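Long-range contacts in N-acetylglucosaminidase (Paenibacillus barengoltzii, PDB 6INX), which probably hydrolyses glycosidic bonds next to N-acetylglucosamine in chitin-type or N-glycan substrates, as a glycoside hydrolase of family 18: residues I30-G35 and L63-S68; D104-D109 and Y152-A157; F278-D283 and Y300-S305; G196-L201 and G233-S238. All coordinates share one frame; numbering follows the deposited sequence.

Interaction 1 of 4, residues I30-G35 and L63-S68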
loop_
_atom_site.group_PDB
_atom_site.type_symbol
_atom_site.label_atom_id
_atom_site.label_comp_id
_atom_site.label_asym_id
_atom_site.label_seq_id
_atom_site.Cartn_x
_atom_site.Cartn_y
_atom_site.Cartn_z
ATOM N N ILE A 30 -5.911 -21.491 -22.381
ATOM C CA ILE A 30 -5.830 -20.171 -22.988
ATOM C C ILE A 30 -6.999 -19.357 -22.459
ATOM O O ILE A 30 -8.128 -19.853 -22.416
ATOM C CB ILE A 30 -5.884 -20.251 -24.523
ATOM C CG1 ILE A 30 -4.561 -20.777 -25.075
ATOM C CG2 ILE A 30 -6.208 -18.886 -25.125
ATOM C CD1 ILE A 30 -4.645 -21.114 -26.554
ATOM N N ASN A 31 -6.724 -18.117 -22.034
ATOM C CA ASN A 31 -7.751 -17.151 -21.644
ATOM C C ASN A 31 -7.853 -16.107 -22.754
ATOM O O ASN A 31 -6.910 -15.338 -22.978
ATOM C CB ASN A 31 -7.377 -16.455 -20.339
ATOM C CG ASN A 31 -7.140 -17.419 -19.196
ATOM O OD1 ASN A 31 -6.182 -17.257 -18.427
ATOM N ND2 ASN A 31 -8.007 -18.408 -19.056
ATOM N N ILE A 32 -8.986 -16.075 -23.452
ATOM C CA ILE A 32 -9.135 -15.165 -24.584
ATOM C C ILE A 32 -9.575 -13.796 -24.075
ATOM O O ILE A 32 -10.627 -13.673 -23.448
ATOM C CB ILE A 32 -10.150 -15.713 -25.593
ATOM C CG1 ILE A 32 -9.692 -17.056 -26.146
ATOM C CG2 ILE A 32 -10.315 -14.724 -26.740
ATOM C CD1 ILE A 32 -10.693 -17.647 -27.125
ATOM N N ALA A 33 -8.804 -12.757 -24.394
ATOM C CA ALA A 33 -9.058 -11.402 -23.902
ATOM C C ALA A 33 -9.562 -10.520 -25.041
ATOM O O ALA A 33 -8.882 -10.397 -26.067
ATOM C CB ALA A 33 -7.752 -10.824 -23.357
ATOM N N PHE A 34 -10.731 -9.885 -24.875
ATOM C CA PHE A 34 -11.645 -9.988 -23.721
ATOM C C PHE A 34 -13.067 -9.865 -24.259
ATOM O O PHE A 34 -13.319 -9.049 -25.150
ATOM C CB PHE A 34 -11.513 -8.769 -22.804
ATOM C CG PHE A 34 -10.340 -8.796 -21.871
ATOM C CD1 PHE A 34 -10.257 -9.742 -20.862
ATOM C CD2 PHE A 34 -9.343 -7.829 -21.963
ATOM C CE1 PHE A 34 -9.178 -9.746 -19.984
ATOM C CE2 PHE A 34 -8.267 -7.830 -21.081
ATOM C CZ PHE A 34 -8.192 -8.785 -20.093
ATOM N N GLY A 35 -14.010 -10.607 -23.693
ATOM C CA GLY A 35 -15.400 -10.214 -23.805
ATOM C C GLY A 35 -15.700 -9.012 -22.932
ATOM O O GLY A 35 -14.952 -8.676 -22.013
ATOM N N LEU A 63 -6.204 -29.010 -24.380
ATOM C CA LEU A 63 -6.231 -27.583 -24.085
ATOM C C LEU A 63 -7.632 -27.152 -23.673
ATOM O O LEU A 63 -8.617 -27.533 -24.314
ATOM C CB LEU A 63 -5.803 -26.817 -25.336
ATOM C CG LEU A 63 -5.780 -25.293 -25.313
ATOM C CD1 LEU A 63 -4.696 -24.812 -24.364
ATOM C CD2 LEU A 63 -5.541 -24.768 -26.718
ATOM N N THR A 64 -7.720 -26.355 -22.605
ATOM C CA THR A 64 -8.973 -25.748 -22.167
ATOM C C THR A 64 -8.969 -24.279 -22.586
ATOM O O THR A 64 -8.021 -23.550 -22.279
ATOM C CB THR A 64 -9.107 -25.863 -20.642
ATOM O OG1 THR A 64 -9.103 -27.244 -20.254
ATOM C CG2 THR A 64 -10.390 -25.212 -20.133
ATOM N N ILE A 65 -10.013 -23.854 -23.292
ATOM C CA ILE A 65 -10.087 -22.507 -23.856
ATOM C C ILE A 65 -11.191 -21.747 -23.140
ATOM O O ILE A 65 -12.375 -22.087 -23.261
ATOM C CB ILE A 65 -10.319 -22.528 -25.374
ATOM C CG1 ILE A 65 -9.222 -23.334 -26.069
ATOM C CG2 ILE A 65 -10.359 -21.106 -25.937
ATOM C CD1 ILE A 65 -9.369 -23.361 -27.580
ATOM N N LEU A 66 -10.812 -20.703 -22.406
ATOM C CA LEU A 66 -11.760 -19.879 -21.667
ATOM C C LEU A 66 -11.919 -18.517 -22.331
ATOM O O LEU A 66 -10.980 -17.979 -22.934
ATOM C CB LEU A 66 -11.281 -19.668 -20.226
ATOM C CG LEU A 66 -10.917 -20.953 -19.474
ATOM C CD1 LEU A 66 -10.353 -20.628 -18.094
ATOM C CD2 LEU A 66 -12.120 -21.881 -19.375
ATOM N N LEU A 67 -13.116 -17.955 -22.220
ATOM C CA LEU A 67 -13.330 -16.570 -22.616
ATOM C C LEU A 67 -13.159 -15.702 -21.379
ATOM O O LEU A 67 -13.910 -15.857 -20.408
ATOM C CB LEU A 67 -14.740 -16.386 -23.171
ATOM C CG LEU A 67 -15.123 -14.929 -23.472
ATOM C CD1 LEU A 67 -14.316 -14.347 -24.639
ATOM C CD2 LEU A 67 -16.626 -14.833 -23.756
ATOM N N SER A 68 -12.172 -14.811 -21.397
ATOM C CA SER A 68 -12.009 -13.879 -20.294
ATOM C C SER A 68 -12.912 -12.681 -20.533
ATOM O O SER A 68 -12.951 -12.137 -21.637
ATOM C CB SER A 68 -10.560 -13.427 -20.169
ATOM O OG SER A 68 -10.386 -12.627 -19.010
#
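Ile30-Gly35 and Leu63-Ser68 lie on adjacent parallel strands of the family 18 TIM barrel, zipped together by backbone bonds. Strand 30-35 gives its N-H at Ile30 to Thr64 O (2.9 Å) and takes Leu66 N on Ile30 O (2.8 Å). The ladder continues through Ile32 to Ser68, and Gly35 N reaches Ser68 O (2.8 Å). Beyond the ladder, Ile32 CD1 packs on Ile65 CG2 (3.7 Å) and Ile30 CD1 on Leu63 CD2 (3.8 Å). On the opposite face, Asn31 runs alongside Leu66, its ND2 3.4 Å from Leu66 CD1, while OD1 accepts from Gln181. A cis peptide precedes Phe34, whose ring presents its edge to Ser68, Phe34 CE1 lying 3.3 Å from Ser68 OG. With OG anti to the backbone N (chi1 -174°), Ser68 also hydrogen-bonds Asp107. Strand 29-38 is flanked on its other side by strand 6-12, bonded through Asn31 and Ala33, and strand 64-70 by strand 105-109.

Interaction 2 of 4, residues D104-D109 and Y152-A157; sequences DGVDLD and YWLTIA
Between Asp104-Asp109 and Tyr152-Ala157 the backbone bonds form a parallel ladder of five rungs. It starts with Trp153 N on Asp104 O (2.9 Å) and ends with Ala157 N on Leu108 O (3.1 Å). Gly105 brings its CA to 3.1 Å from Trp153 O, where any CB would collide with that oxygen. Among side chains, the polar link is Thr155 OG1 to Asp107 OD1 (2.8 Å), the two chains crossing near a right angle. The hydroxyl meets OD1 on its anti side, 25° out of the carboxylate plane; CG lies anti to the backbone N of Asp107 (chi1 169°), which brings OD1 to Thr155. Asp107 OD2 is held by Tyr10 OH and Ser68 OG. Were Asp107 an alanine, the Thr155 hydroxyl would probably lose its acceptor OD1, and Tyr10 and Ser68 their common partner OD2. The apolar contacts lie on the other face: Leu108 CB meets Ile156 CG2 (4.1 Å), and Val106 CB meets Leu154 CD1 (4.2 Å), near helix 126-148. Asp104, Asp107 and Asp109 fit the DxxDxDxE signature of family 18, whose closing glutamate, just beyond this segment, is the general acid in the family, and probably so here.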
loop_
_atom_site.group_PDB
_atom_site.type_symbol
_atom_site.label_atom_id
_atom_site.label_comp_id
_atom_site.label_asym_id
_atom_site.label_seq_id
_atom_site.Cartn_x
_atom_site.Cartn_y
_atom_site.Cartn_z
ATOM N N ASP A 104 -14.665 -23.505 -23.584
ATOM C CA ASP A 104 -14.831 -24.450 -22.490
ATOM C C ASP A 104 -15.308 -23.794 -21.209
ATOM O O ASP A 104 -15.608 -24.499 -20.244
ATOM C CB ASP A 104 -13.520 -25.195 -22.241
ATOM C CG ASP A 104 -13.086 -25.996 -23.447
ATOM O OD1 ASP A 104 -13.926 -26.770 -23.957
ATOM O OD2 ASP A 104 -11.939 -25.835 -23.919
ATOM N N GLY A 105 -15.394 -22.475 -21.175
ATOM C CA GLY A 105 -15.879 -21.809 -19.985
ATOM C C GLY A 105 -15.547 -20.329 -20.029
ATOM O O GLY A 105 -15.154 -19.791 -21.066
ATOM N N VAL A 106 -15.687 -19.703 -18.868
ATOM C CA VAL A 106 -15.553 -18.261 -18.725
ATOM C C VAL A 106 -14.596 -17.956 -17.586
ATOM O O VAL A 106 -14.663 -18.575 -16.517
ATOM C CB VAL A 106 -16.926 -17.600 -18.468
ATOM C CG1 VAL A 106 -16.778 -16.119 -18.102
ATOM C CG2 VAL A 106 -17.813 -17.766 -19.686
ATOM N N ASP A 107 -13.709 -17.004 -17.817
ATOM C CA ASP A 107 -12.842 -16.445 -16.788
ATOM C C ASP A 107 -13.330 -15.020 -16.539
ATOM O O ASP A 107 -13.217 -14.165 -17.421
ATOM C CB ASP A 107 -11.392 -16.441 -17.275
ATOM C CG ASP A 107 -10.476 -15.644 -16.363
ATOM O OD1 ASP A 107 -10.422 -15.967 -15.159
ATOM O OD2 ASP A 107 -9.825 -14.700 -16.858
ATOM N N LEU A 108 -13.849 -14.745 -15.348
ATOM C CA LEU A 108 -14.366 -13.414 -15.049
ATOM C C LEU A 108 -13.251 -12.525 -14.514
ATOM O O LEU A 108 -12.602 -12.866 -13.519
ATOM C CB LEU A 108 -15.486 -13.489 -14.017
ATOM C CG LEU A 108 -16.506 -12.364 -14.166
ATOM C CD1 LEU A 108 -17.395 -12.622 -15.373
ATOM C CD2 LEU A 108 -17.339 -12.236 -12.900
ATOM N N ASP A 109 -13.053 -11.371 -15.164
ATOM C CA ASP A 109 -11.973 -10.451 -14.814
ATOM C C ASP A 109 -12.549 -9.079 -14.461
ATOM O O ASP A 109 -12.260 -8.082 -15.127
ATOM C CB ASP A 109 -11.007 -10.353 -16.001
ATOM C CG ASP A 109 -9.740 -9.615 -15.673
ATOM O OD1 ASP A 109 -9.474 -9.386 -14.477
ATOM O OD2 ASP A 109 -8.997 -9.274 -16.620
ATOM N N TYR A 152 -18.091 -27.553 -17.844
ATOM C CA TYR A 152 -17.756 -26.203 -18.272
ATOM C C TYR A 152 -17.065 -25.510 -17.105
ATOM O O TYR A 152 -17.392 -25.773 -15.945
ATOM C CB TYR A 152 -19.003 -25.428 -18.693
ATOM C CG TYR A 152 -19.510 -25.835 -20.061
ATOM C CD1 TYR A 152 -18.777 -25.558 -21.204
ATOM C CD2 TYR A 152 -20.730 -26.483 -20.206
ATOM C CE1 TYR A 152 -19.232 -25.937 -22.458
ATOM C CE2 TYR A 152 -21.195 -26.869 -21.452
ATOM C CZ TYR A 152 -20.443 -26.585 -22.573
ATOM O OH TYR A 152 -20.906 -26.963 -23.813
ATOM N N TRP A 153 -16.085 -24.666 -17.418
ATOM C CA TRP A 153 -15.192 -24.063 -16.437
ATOM C C TRP A 153 -15.644 -22.657 -16.055
ATOM O O TRP A 153 -16.185 -21.913 -16.876
ATOM C CB TRP A 153 -13.769 -23.971 -16.994
ATOM C CG TRP A 153 -13.114 -25.299 -17.247
ATOM C CD1 TRP A 153 -13.521 -26.261 -18.130
ATOM C CD2 TRP A 153 -11.927 -25.799 -16.629
ATOM N NE1 TRP A 153 -12.662 -27.331 -18.092
ATOM C CE2 TRP A 153 -11.677 -27.074 -17.174
ATOM C CE3 TRP A 153 -11.052 -25.294 -15.665
ATOM C CZ2 TRP A 153 -10.590 -27.852 -16.787
ATOM C CZ3 TRP A 153 -9.977 -26.069 -15.275
ATOM C CH2 TRP A 153 -9.751 -27.332 -15.840
ATOM N N LEU A 154 -15.365 -22.283 -14.805
ATOM C CA LEU A 154 -15.535 -20.908 -14.347
ATOM C C LEU A 154 -14.336 -20.572 -13.479
ATOM O O LEU A 154 -14.057 -21.279 -12.509
ATOM C CB LEU A 154 -16.834 -20.737 -13.549
ATOM C CG LEU A 154 -17.154 -19.300 -13.121
ATOM C CD1 LEU A 154 -17.382 -18.413 -14.343
ATOM C CD2 LEU A 154 -18.365 -19.297 -12.196
ATOM N N THR A 155 -13.612 -19.519 -13.847
ATOM C CA THR A 155 -12.470 -19.047 -13.079
ATOM C C THR A 155 -12.612 -17.542 -12.920
ATOM O O THR A 155 -13.507 -16.922 -13.501
ATOM C CB THR A 155 -11.139 -19.376 -13.774
ATOM O OG1 THR A 155 -11.063 -18.665 -15.011
ATOM C CG2 THR A 155 -11.015 -20.874 -14.066
ATOM N N ILE A 156 -11.727 -16.953 -12.108
ATOM C CA ILE A 156 -11.621 -15.505 -12.008
ATOM C C ILE A 156 -10.153 -15.125 -12.063
ATOM O O ILE A 156 -9.263 -15.929 -11.786
ATOM C CB ILE A 156 -12.254 -14.906 -10.728
ATOM C CG1 ILE A 156 -11.482 -15.359 -9.477
ATOM C CG2 ILE A 156 -13.752 -15.213 -10.665
ATOM C CD1 ILE A 156 -11.935 -14.671 -8.191
ATOM N N ALA A 157 -9.913 -13.876 -12.440
ATOM C CA ALA A 157 -8.638 -13.226 -12.182
ATOM C C ALA A 157 -8.852 -12.256 -11.033
ATOM O O ALA A 157 -9.769 -11.422 -11.080
ATOM C CB ALA A 157 -8.165 -12.455 -13.413
#

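Interaction 3 of 4, residues F278-D283 and Y300-S305; sequences FVRYWD and YDDEMS
Arg280 and Trp282, two residues apart on strand 279-283, take the Met304 thioether between them. Met304 lays SD over the face of the six-membered ring of Trp282, 3.6 Å from its centroid and 11° off the normal, a Met-aromatic contact; Met304 CG adds a CH-pi contact, 3.5 Å from Trp282 CH2. CG stands anti to the backbone N (chi1 -166°) and the chain runs on extended to the sulfur, where Met304 SD also receives a weak N-H...S bond from Arg280 NH2 (3.4 Å). The extended arginine turns its guanidinium nearly coplanar with the Asp302 carboxylate (17° between planes). Arg280 NH2 forms a salt bridge with Asp302 OD2 (2.7 Å), on the syn lone pair, whereas the bond from NE is weak. The Tyr300 ring stands steeply to the guanidinium, and a water joins Arg280 NE, Tyr300 OH and Asp302 OD2. Asp302 OD1 accepts from Ser305 N (2.9 Å), and Asp302 N gives a bond to Ser305 OG, a capping box. One aspartate therefore both caps a helix and pairs with the arginine. The contact ties the start of helix 303-316 to strand 279-283, an outermost strand of its antiparallel sheet, with Pro289 and Leu291 of strand 288-292 and Leu268 of helix 265-272 packed against Tyr300.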
loop_
_atom_site.group_PDB
_atom_site.type_symbol
_atom_site.label_atom_id
_atom_site.label_comp_id
_atom_site.label_asym_id
_atom_site.label_seq_id
_atom_site.Cartn_x
_atom_site.Cartn_y
_atom_site.Cartn_z
ATOM N N PHE A 278 21.394 0.834 -19.933
ATOM C CA PHE A 278 20.637 0.156 -18.890
ATOM C C PHE A 278 21.401 -1.070 -18.422
ATOM O O PHE A 278 21.811 -1.903 -19.236
ATOM C CB PHE A 278 19.261 -0.266 -19.408
ATOM C CG PHE A 278 18.303 0.876 -19.568
ATOM C CD1 PHE A 278 18.293 1.629 -20.730
ATOM C CD2 PHE A 278 17.421 1.211 -18.552
ATOM C CE1 PHE A 278 17.426 2.682 -20.890
ATOM C CE2 PHE A 278 16.549 2.274 -18.699
ATOM C CZ PHE A 278 16.542 3.014 -19.872
ATOM N N VAL A 279 21.586 -1.176 -17.117
ATOM C CA VAL A 279 22.254 -2.315 -16.505
ATOM C C VAL A 279 21.206 -3.213 -15.863
ATOM O O VAL A 279 20.301 -2.727 -15.169
ATOM C CB VAL A 279 23.278 -1.843 -15.462
ATOM C CG1 VAL A 279 23.964 -3.031 -14.827
ATOM C CG2 VAL A 279 24.284 -0.905 -16.109
ATOM N N ARG A 280 21.314 -4.518 -16.096
ATOM C CA ARG A 280 20.458 -5.471 -15.406
ATOM C C ARG A 280 21.029 -5.814 -14.039
ATOM O O ARG A 280 22.209 -6.172 -13.908
ATOM C CB ARG A 280 20.273 -6.746 -16.227
ATOM C CG ARG A 280 19.455 -7.812 -15.504
ATOM C CD ARG A 280 19.540 -9.135 -16.231
ATOM N NE ARG A 280 18.669 -10.180 -15.683
ATOM C CZ ARG A 280 18.999 -11.014 -14.696
ATOM N NH1 ARG A 280 20.182 -10.914 -14.084
ATOM N NH2 ARG A 280 18.141 -11.947 -14.297
ATOM N N TYR A 281 20.184 -5.703 -13.024
ATOM C CA TYR A 281 20.490 -6.123 -11.671
ATOM C C TYR A 281 19.535 -7.235 -11.267
ATOM O O TYR A 281 18.423 -7.350 -11.795
ATOM C CB TYR A 281 20.359 -4.944 -10.709
ATOM C CG TYR A 281 21.303 -3.821 -11.058
ATOM C CD1 TYR A 281 22.671 -3.936 -10.804
ATOM C CD2 TYR A 281 20.843 -2.660 -11.655
ATOM C CE1 TYR A 281 23.536 -2.922 -11.126
ATOM C CE2 TYR A 281 21.706 -1.629 -11.981
ATOM C CZ TYR A 281 23.056 -1.766 -11.708
ATOM O OH TYR A 281 23.919 -0.750 -12.042
ATOM N N TRP A 282 19.991 -8.080 -10.356
ATOM C CA TRP A 282 19.188 -9.161 -9.811
ATOM C C TRP A 282 18.982 -8.911 -8.326
ATOM O O TRP A 282 19.951 -8.715 -7.583
ATOM C CB TRP A 282 19.866 -10.517 -10.038
ATOM C CG TRP A 282 19.126 -11.685 -9.443
ATOM C CD1 TRP A 282 19.469 -12.397 -8.331
ATOM C CD2 TRP A 282 17.898 -12.267 -9.921
ATOM N NE1 TRP A 282 18.541 -13.382 -8.090
ATOM C CE2 TRP A 282 17.566 -13.321 -9.051
ATOM C CE3 TRP A 282 17.053 -11.996 -11.001
ATOM C CZ2 TRP A 282 16.433 -14.110 -9.231
ATOM C CZ3 TRP A 282 15.922 -12.783 -11.173
ATOM C CH2 TRP A 282 15.625 -13.823 -10.295
ATOM N N ASP A 283 17.721 -8.881 -7.903
ATOM C CA ASP A 283 17.372 -8.758 -6.490
ATOM C C ASP A 283 17.287 -10.169 -5.919
ATOM O O ASP A 283 16.315 -10.893 -6.158
ATOM C CB ASP A 283 16.050 -8.006 -6.356
ATOM C CG ASP A 283 15.701 -7.677 -4.926
ATOM O OD1 ASP A 283 16.021 -8.487 -4.035
ATOM O OD2 ASP A 283 15.073 -6.618 -4.701
ATOM N N TYR A 300 10.591 -6.124 -14.359
ATOM C CA TYR A 300 10.076 -7.098 -15.321
ATOM C C TYR A 300 10.271 -8.511 -14.782
ATOM O O TYR A 300 10.858 -8.706 -13.722
ATOM C CB TYR A 300 10.729 -6.894 -16.701
ATOM C CG TYR A 300 12.198 -7.251 -16.794
ATOM C CD1 TYR A 300 13.156 -6.529 -16.098
ATOM C CD2 TYR A 300 12.629 -8.300 -17.601
ATOM C CE1 TYR A 300 14.505 -6.843 -16.188
ATOM C CE2 TYR A 300 13.987 -8.621 -17.702
ATOM C CZ TYR A 300 14.913 -7.885 -16.995
ATOM O OH TYR A 300 16.261 -8.196 -17.088
ATOM N N ASP A 301 9.744 -9.490 -15.531
ATOM C CA ASP A 301 9.963 -10.919 -15.315
ATOM C C ASP A 301 10.884 -11.436 -16.417
ATOM O O ASP A 301 10.800 -10.992 -17.572
ATOM C CB ASP A 301 8.631 -11.689 -15.466
ATOM C CG ASP A 301 8.098 -12.273 -14.148
ATOM O OD1 ASP A 301 8.844 -12.386 -13.152
ATOM O OD2 ASP A 301 6.893 -12.633 -14.121
ATOM N N ASP A 302 11.770 -12.367 -16.066
ATOM C CA ASP A 302 12.568 -13.017 -17.103
ATOM C C ASP A 302 12.592 -14.525 -16.893
ATOM O O ASP A 302 11.850 -15.043 -16.057
ATOM C CB ASP A 302 13.974 -12.398 -17.206
ATOM C CG ASP A 302 14.843 -12.646 -15.978
ATOM O OD1 ASP A 302 14.422 -13.347 -15.041
ATOM O OD2 ASP A 302 15.981 -12.137 -15.955
ATOM N N GLU A 303 13.436 -15.250 -17.638
ATOM C CA GLU A 303 13.488 -16.698 -17.445
ATOM C C GLU A 303 13.943 -17.062 -16.035
ATOM O O GLU A 303 13.518 -18.089 -15.490
ATOM C CB GLU A 303 14.405 -17.344 -18.491
ATOM C CG GLU A 303 14.000 -17.066 -19.935
ATOM C CD GLU A 303 14.711 -15.862 -20.535
ATOM O OE1 GLU A 303 14.813 -14.805 -19.867
ATOM O OE2 GLU A 303 15.184 -15.975 -21.681
ATOM N N MET A 304 14.782 -16.224 -15.424
ATOM C CA MET A 304 15.301 -16.498 -14.084
ATOM C C MET A 304 14.201 -16.368 -13.028
ATOM O O MET A 304 14.005 -17.266 -12.200
ATOM C CB MET A 304 16.462 -15.539 -13.801
ATOM C CG MET A 304 17.345 -15.854 -12.606
ATOM S SD MET A 304 18.775 -14.735 -12.546
ATOM C CE MET A 304 19.770 -15.359 -13.900
ATOM N N SER A 305 13.458 -15.263 -13.049
ATOM C CA SER A 305 12.379 -15.110 -12.079
ATOM C C SER A 305 11.254 -16.111 -12.331
ATOM O O SER A 305 10.649 -16.621 -11.383
ATOM C CB SER A 305 11.859 -13.670 -12.085
ATOM O OG SER A 305 11.372 -13.281 -13.361
HETATM O O HOH W 1 16.766 -10.640 -18.138
#

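Interaction 4 of 4, residues G196-L201 and G233-S238; sequences GHHTNL and GAAFYS
The loop Gly196-Leu201 passes Gly233-Ser238 without backbone pairing, Thr199 and Ala235 coming within 6.8 Å CA to CA. Here barrel strand 230-235 hands over to strand 237-241, part of the antiparallel sheet that family 18 enzymes can carry as an insertion after the seventh barrel strand. His198 bridges the gap. Its NE2 donates to Tyr237 O (3.0 Å, 150° at the hydrogen), with the oxygen near the imidazole plane, while ND1 accepts from Asp186 N. Bonded at both nitrogens, the ring is unlikely to flip. His198 CE1 lies 3.4 Å from Ala235 CB, and Thr199 CG2 sits over one face of the imidazole, toward the rim. The Tyr237 ring is set obliquely, planes 42° apart, with His198 NE2 over one of its faces. A phenylalanine in place of His198 would probably leave Tyr237 O and Asp186 N without these bonds and the new ring free to turn. Thr199 brings its methyl CG2 to 4.2 Å from Ala235 CB; its OG1 is bonded instead to Thr184 O and Lys309 NZ. Tyr237, with CG between its backbone N and carbonyl carbon (chi1 66°), carries its phenol to the same aspartate: Tyr237 OH bonds Asp186 OD1 and lies 3.8 Å from His198 CE1.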
loop_
_atom_site.group_PDB
_atom_site.type_symbol
_atom_site.label_atom_id
_atom_site.label_comp_id
_atom_site.label_asym_id
_atom_site.label_seq_id
_atom_site.Cartn_x
_atom_site.Cartn_y
_atom_site.Cartn_z
ATOM N N GLY A 196 9.676 -0.040 -7.569
ATOM C CA GLY A 196 9.771 -1.354 -6.969
ATOM C C GLY A 196 9.423 -2.404 -8.004
ATOM O O GLY A 196 9.210 -2.096 -9.173
ATOM N N HIS A 197 9.364 -3.645 -7.544
ATOM C CA HIS A 197 9.128 -4.764 -8.447
ATOM C C HIS A 197 7.633 -4.945 -8.667
ATOM O O HIS A 197 6.873 -5.048 -7.702
ATOM C CB HIS A 197 9.681 -6.028 -7.801
ATOM C CG HIS A 197 11.142 -5.955 -7.485
ATOM N ND1 HIS A 197 12.095 -5.703 -8.447
ATOM C CD2 HIS A 197 11.810 -6.088 -6.315
ATOM C CE1 HIS A 197 13.292 -5.691 -7.885
ATOM N NE2 HIS A 197 13.147 -5.925 -6.591
ATOM N N HIS A 198 7.213 -5.053 -9.929
ATOM C CA HIS A 198 5.782 -5.163 -10.197
ATOM C C HIS A 198 5.267 -6.591 -10.145
ATOM O O HIS A 198 4.055 -6.797 -10.017
ATOM C CB HIS A 198 5.398 -4.402 -11.484
ATOM C CG HIS A 198 5.414 -5.223 -12.741
ATOM N ND1 HIS A 198 4.279 -5.798 -13.268
ATOM C CD2 HIS A 198 6.403 -5.460 -13.637
ATOM C CE1 HIS A 198 4.576 -6.403 -14.404
ATOM N NE2 HIS A 198 5.860 -6.214 -14.650
ATOM N N THR A 199 6.159 -7.575 -10.220
ATOM C CA THR A 199 5.748 -8.967 -10.324
ATOM C C THR A 199 6.699 -9.859 -9.519
ATOM O O THR A 199 7.056 -10.966 -9.930
ATOM C CB THR A 199 5.544 -9.348 -11.795
ATOM O OG1 THR A 199 4.928 -10.637 -11.904
ATOM C CG2 THR A 199 6.846 -9.288 -12.603
ATOM N N ASN A 200 7.066 -9.390 -8.327
ATOM C CA ASN A 200 8.099 -10.034 -7.522
ATOM C C ASN A 200 7.592 -11.258 -6.767
ATOM O O ASN A 200 6.540 -11.227 -6.123
ATOM C CB ASN A 200 8.681 -9.045 -6.504
ATOM C CG ASN A 200 7.611 -8.356 -5.640
ATOM O OD1 ASN A 200 6.577 -7.878 -6.146
ATOM N ND2 ASN A 200 7.872 -8.275 -4.327
ATOM N N LEU A 201 8.391 -12.327 -6.810
ATOM C CA LEU A 201 8.078 -13.527 -6.051
ATOM C C LEU A 201 8.026 -13.253 -4.548
ATOM O O LEU A 201 7.072 -13.649 -3.871
ATOM C CB LEU A 201 9.096 -14.623 -6.382
ATOM C CG LEU A 201 8.846 -15.943 -5.659
ATOM C CD1 LEU A 201 7.442 -16.453 -5.956
ATOM C CD2 LEU A 201 9.888 -16.977 -6.075
ATOM N N GLY A 233 0.740 -15.443 -11.066
ATOM C CA GLY A 233 0.883 -14.667 -12.290
ATOM C C GLY A 233 2.317 -14.319 -12.638
ATOM O O GLY A 233 3.117 -13.964 -11.758
ATOM N N ALA A 234 2.618 -14.387 -13.937
ATOM C CA ALA A 234 3.862 -13.926 -14.535
ATOM C C ALA A 234 3.540 -12.893 -15.600
ATOM O O ALA A 234 2.515 -12.977 -16.285
ATOM C CB ALA A 234 4.636 -15.076 -15.200
ATOM N N ALA A 235 4.427 -11.922 -15.748
ATOM C CA ALA A 235 4.211 -10.808 -16.654
ATOM C C ALA A 235 5.249 -10.862 -17.760
ATOM O O ALA A 235 6.449 -10.929 -17.482
ATOM C CB ALA A 235 4.322 -9.479 -15.909
ATOM N N PHE A 236 4.787 -10.808 -19.007
ATOM C CA PHE A 236 5.670 -10.719 -20.167
ATOM C C PHE A 236 5.958 -9.272 -20.570
ATOM O O PHE A 236 6.247 -8.995 -21.744
ATOM C CB PHE A 236 5.076 -11.497 -21.350
ATOM C CG PHE A 236 5.080 -13.002 -21.194
ATOM C CD1 PHE A 236 5.422 -13.629 -20.007
ATOM C CD2 PHE A 236 4.703 -13.796 -22.273
ATOM C CE1 PHE A 236 5.411 -15.022 -19.906
ATOM C CE2 PHE A 236 4.695 -15.180 -22.173
ATOM C CZ PHE A 236 5.036 -15.788 -21.001
ATOM N N TYR A 237 5.907 -8.339 -19.619
ATOM C CA TYR A 237 6.076 -6.915 -19.901
ATOM C C TYR A 237 6.543 -6.250 -18.613
ATOM O O TYR A 237 6.499 -6.847 -17.531
ATOM C CB TYR A 237 4.755 -6.276 -20.373
ATOM C CG TYR A 237 3.757 -6.287 -19.246
ATOM C CD1 TYR A 237 3.011 -7.421 -18.980
ATOM C CD2 TYR A 237 3.627 -5.193 -18.386
ATOM C CE1 TYR A 237 2.138 -7.480 -17.909
ATOM C CE2 TYR A 237 2.750 -5.236 -17.320
ATOM C CZ TYR A 237 2.017 -6.382 -17.088
ATOM O OH TYR A 237 1.167 -6.437 -16.021
ATOM N N SER A 238 6.938 -4.987 -18.733
ATOM C CA SER A 238 7.530 -4.250 -17.627
ATOM C C SER A 238 6.631 -3.128 -17.118
ATOM O O SER A 238 5.709 -2.670 -17.789
ATOM C CB SER A 238 8.882 -3.659 -18.043
ATOM O OG SER A 238 8.742 -2.644 -19.026
#

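The four contacts illustrate how a barrel and an insertion share one framework. Interactions 1 and 2 have centres 8 Å apart and join through their middle strands: Leu67 O lies 2.8 Å from Asp107 N and Ile65 O 2.7 Å from Asp104 N, both probable hydrogen bonds. Interactions 3 and 4, centres 10 Å apart, meet through two aspartates, with Asp301 OD2 3.0 Å from Ala235 N and Asp283 OD2 2.8 Å from His197 NE2. The probable active site lies by the signature of interaction 2. The centre of interaction 3 is about 32 Å from that of interaction 2; interaction 3 ties the outer strand of the antiparallel sheet to the start of helix 303-316, which leads into barrel strand 320-324.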